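Local coordinates for protein cysteine protease-like VirA (Shigella flexneri, PDB 3EB8) that acts as a secreted virulence effector that promotes bacterial entry into epithelial cells and spreading between them, although it is apparently not the protease its name implies, at residues A[139-144]-A[181-186]. Numbering follows the deposited sequence.
Sequences SVWHDI and EFIDSK
W141, on the first turn of helix 140-149, points at the irregular loop 181-186 and H142 sets its imidazole beside it; I183 meets both. The contact illustrates how a loop without regular structure packs against a helix's first turn, through side chains and one bridging water, here at the surface of an EspG/VirA-family protein. From F182 onward the loop belongs to the region assigned to tubulin binding, while the helix precedes it in sequence. I183 extends its longer branch with CG1 anti to the backbone N (chi1 165°), which carries CD1 obliquely to the pyrrole part of the indole, 3.7 Å from W141 CD1. Its other branch turns back along the tryptophan stem, with I183 CG2 3.7 Å from W141 CB. The indole presents its rim to the loop backbone: D184 O lies in the ring plane, 3.5 Å from W141 CD1, while the neighbouring NE1 donates to K187 O just beyond the loop segment. H142 flanks the isoleucine too, with its CE1 4.2 Å from I183 CG2. E181 O lies oblique to the imidazole, 3.4 Å from both H142 CD2 and H142 NE2. W141 N, in the helix's first turn, is satisfied by a water at 3.1 Å. That same water, poised above the indole face toward its rim, donates a hydrogen to S185 O at 2.7 Å, and this carbonyl receives a further, weak hydrogen bond from S335 OG.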
ATOM      1  N   SER A 139       9.408  13.015 -11.655  1.00 58.27           N
ATOM      2  CA  SER A 139      10.507  12.723 -10.752  1.00 58.56           C
ATOM      3  C   SER A 139      10.701  11.234 -10.473  1.00 56.31           C
ATOM      4  O   SER A 139      11.512  10.873  -9.616  1.00 56.49           O
ATOM      5  CB  SER A 139      10.330  13.478  -9.437  1.00 60.18           C
ATOM      6  OG  SER A 139       9.186  13.027  -8.745  1.00 59.03           O
ATOM      7  N   VAL A 140       9.986  10.379 -11.209  1.00 54.47           N
ATOM      8  CA  VAL A 140       9.909   8.966 -10.861  1.00 52.56           C
ATOM      9  C   VAL A 140      11.258   8.238 -10.793  1.00 52.48           C
ATOM     10  O   VAL A 140      11.488   7.476  -9.861  1.00 51.86           O
ATOM     11  CB  VAL A 140       8.913   8.193 -11.758  1.00 51.00           C
ATOM     12  CG1 VAL A 140       9.418   8.106 -13.162  1.00 51.14           C
ATOM     13  CG2 VAL A 140       8.680   6.804 -11.203  1.00 49.42           C
ATOM     14  N   TRP A 141      12.144   8.469 -11.760  1.00 53.22           N
ATOM     15  CA  TRP A 141      13.470   7.837 -11.733  1.00 53.45           C
ATOM     16  C   TRP A 141      14.288   8.233 -10.493  1.00 54.73           C
ATOM     17  O   TRP A 141      14.909   7.383  -9.862  1.00 57.05           O
ATOM     18  CB  TRP A 141      14.303   8.163 -12.983  1.00 54.56           C
ATOM     19  CG  TRP A 141      13.696   7.828 -14.322  1.00 53.85           C
ATOM     20  CD1 TRP A 141      13.981   8.435 -15.514  1.00 60.67           C
ATOM     21  CD2 TRP A 141      12.728   6.809 -14.612  1.00 52.05           C
ATOM     22  NE1 TRP A 141      13.249   7.864 -16.523  1.00 65.58           N
ATOM     23  CE2 TRP A 141      12.463   6.872 -15.997  1.00 62.39           C
ATOM     24  CE3 TRP A 141      12.048   5.863 -13.836  1.00 50.49           C
ATOM     25  CZ2 TRP A 141      11.552   6.019 -16.624  1.00 51.15           C
ATOM     26  CZ3 TRP A 141      11.138   5.013 -14.460  1.00 49.30           C
ATOM     27  CH2 TRP A 141      10.898   5.100 -15.840  1.00 49.65           C
ATOM     28  N   HIS A 142      14.303   9.520 -10.155  1.00 56.49           N
ATOM     29  CA  HIS A 142      15.056   9.974  -8.984  1.00 58.11           C
ATOM     30  C   HIS A 142      14.391   9.500  -7.700  1.00 62.87           C
ATOM     31  O   HIS A 142      15.067   9.193  -6.722  1.00 64.66           O
ATOM     32  CB  HIS A 142      15.206  11.501  -8.974  1.00 74.97           C
ATOM     33  CG  HIS A 142      15.956  12.041 -10.152  1.00110.07           C
ATOM     34  ND1 HIS A 142      15.518  11.885 -11.451  1.00127.33           N
ATOM     35  CD2 HIS A 142      17.116  12.737 -10.226  1.00126.84           C
ATOM     36  CE1 HIS A 142      16.377  12.458 -12.275  1.00131.87           C
ATOM     37  NE2 HIS A 142      17.355  12.983 -11.557  1.00134.11           N
ATOM     38  N   ASP A 143      13.063   9.440  -7.717  1.00 56.18           N
ATOM     39  CA  ASP A 143      12.296   8.908  -6.599  1.00 55.45           C
ATOM     40  C   ASP A 143      12.669   7.451  -6.263  1.00 54.02           C
ATOM     41  O   ASP A 143      12.952   7.128  -5.115  1.00 54.53           O
ATOM     42  CB  ASP A 143      10.794   9.055  -6.866  1.00 54.57           C
ATOM     43  CG  ASP A 143      10.356  10.508  -6.888  1.00 56.41           C
ATOM     44  OD1 ASP A 143      11.103  11.347  -6.337  1.00 58.56           O
ATOM     45  OD2 ASP A 143       9.280  10.819  -7.455  1.00 56.03           O
ATOM     46  N   ILE A 144      12.690   6.564  -7.249  1.00 52.53           N
ATOM     47  CA  ILE A 144      13.081   5.180  -6.937  1.00 51.54           C
ATOM     48  C   ILE A 144      14.565   5.095  -6.530  1.00 52.79           C
ATOM     49  O   ILE A 144      14.909   4.454  -5.543  1.00 53.00           O
ATOM     50  CB  ILE A 144      12.716   4.176  -8.061  1.00 49.96           C
ATOM     51  CG1 ILE A 144      12.914   2.737  -7.575  1.00 49.22           C
ATOM     52  CG2 ILE A 144      13.508   4.460  -9.310  1.00 50.42           C
ATOM     53  CD1 ILE A 144      12.297   1.663  -8.481  1.00 47.90           C
ATOM     54  N   GLU A 181      21.466   9.016 -10.159  1.00 84.40           N
ATOM     55  CA  GLU A 181      21.189  10.335  -9.607  1.00 80.23           C
ATOM     56  C   GLU A 181      21.075  11.403 -10.681  1.00 84.09           C
ATOM     57  O   GLU A 181      20.480  12.456 -10.449  1.00 95.72           O
ATOM     58  CB  GLU A 181      22.237  10.725  -8.557  1.00 91.77           C
ATOM     59  CG  GLU A 181      23.665  10.839  -9.082  1.00104.29           C
ATOM     60  CD  GLU A 181      24.489   9.563  -8.923  1.00 94.89           C
ATOM     61  OE1 GLU A 181      23.908   8.452  -8.929  1.00 89.71           O
ATOM     62  OE2 GLU A 181      25.730   9.682  -8.804  1.00 83.21           O
ATOM     63  N   PHE A 182      21.632  11.133 -11.858  1.00 76.14           N
ATOM     64  CA  PHE A 182      21.490  12.069 -12.978  1.00 94.41           C
ATOM     65  C   PHE A 182      21.041  11.429 -14.305  1.00 91.17           C
ATOM     66  O   PHE A 182      21.650  11.663 -15.348  1.00 93.13           O
ATOM     67  CB  PHE A 182      22.772  12.907 -13.174  1.00112.64           C
ATOM     68  CG  PHE A 182      24.020  12.298 -12.562  1.00117.24           C
ATOM     69  CD1 PHE A 182      24.490  11.054 -12.977  1.00111.61           C
ATOM     70  CD2 PHE A 182      24.741  12.992 -11.589  1.00108.58           C
ATOM     71  CE1 PHE A 182      25.642  10.507 -12.417  1.00106.71           C
ATOM     72  CE2 PHE A 182      25.894  12.450 -11.027  1.00105.04           C
ATOM     73  CZ  PHE A 182      26.345  11.208 -11.442  1.00100.08           C
ATOM     74  N   ILE A 183      19.962  10.650 -14.278  1.00 84.02           N
ATOM     75  CA  ILE A 183      19.557   9.901 -15.467  1.00 69.58           C
ATOM     76  C   ILE A 183      18.828  10.736 -16.511  1.00 76.18           C
ATOM     77  O   ILE A 183      18.893  10.431 -17.704  1.00 96.52           O
ATOM     78  CB  ILE A 183      18.723   8.635 -15.124  1.00 79.73           C
ATOM     79  CG1 ILE A 183      18.007   8.101 -16.382  1.00 66.62           C
ATOM     80  CG2 ILE A 183      17.755   8.919 -13.981  1.00 75.65           C
ATOM     81  CD1 ILE A 183      17.196   6.824 -16.152  1.00 56.73           C
ATOM     82  N   ASP A 184      18.154  11.791 -16.062  1.00 67.14           N
ATOM     83  CA  ASP A 184      17.295  12.626 -16.926  1.00 68.41           C
ATOM     84  C   ASP A 184      15.843  12.166 -16.823  1.00 62.53           C
ATOM     85  O   ASP A 184      15.492  11.065 -17.234  1.00 60.66           O
ATOM     86  CB  ASP A 184      17.747  12.670 -18.397  1.00 70.74           C
ATOM     87  CG  ASP A 184      16.888  13.620 -19.254  1.00 85.81           C
ATOM     88  OD1 ASP A 184      17.004  14.854 -19.088  1.00 86.29           O
ATOM     89  OD2 ASP A 184      16.097  13.141 -20.099  1.00 76.43           O
ATOM     90  N   SER A 185      15.023  13.045 -16.268  1.00 62.96           N
ATOM     91  CA  SER A 185      13.674  12.738 -15.850  1.00 67.49           C
ATOM     92  C   SER A 185      12.818  12.209 -16.995  1.00 65.53           C
ATOM     93  O   SER A 185      12.014  11.307 -16.802  1.00 62.30           O
ATOM     94  CB  SER A 185      13.037  14.005 -15.277  1.00 62.58           C
ATOM     95  OG  SER A 185      12.506  14.814 -16.314  1.00 93.10           O
ATOM     96  N   LYS A 186      13.004  12.783 -18.182  1.00 83.05           N
ATOM     97  CA  LYS A 186      12.186  12.471 -19.353  1.00 73.56           C
ATOM     98  C   LYS A 186      12.593  11.167 -20.038  1.00 71.52           C
ATOM     99  O   LYS A 186      11.884  10.676 -20.915  1.00 67.28           O
ATOM    100  CB  LYS A 186      12.277  13.603 -20.381  1.00 67.70           C
ATOM    101  CG  LYS A 186      11.416  14.826 -20.109  1.00 86.27           C
ATOM    102  CD  LYS A 186      11.499  15.789 -21.298  1.00109.09           C
ATOM    103  CE  LYS A 186      10.541  16.973 -21.172  1.00119.27           C
ATOM    104  NZ  LYS A 186      10.488  17.793 -22.427  1.00120.54           N
TER
HETATM  105  O   HOH W   1      11.878  10.418 -14.213  1.00 44.56           O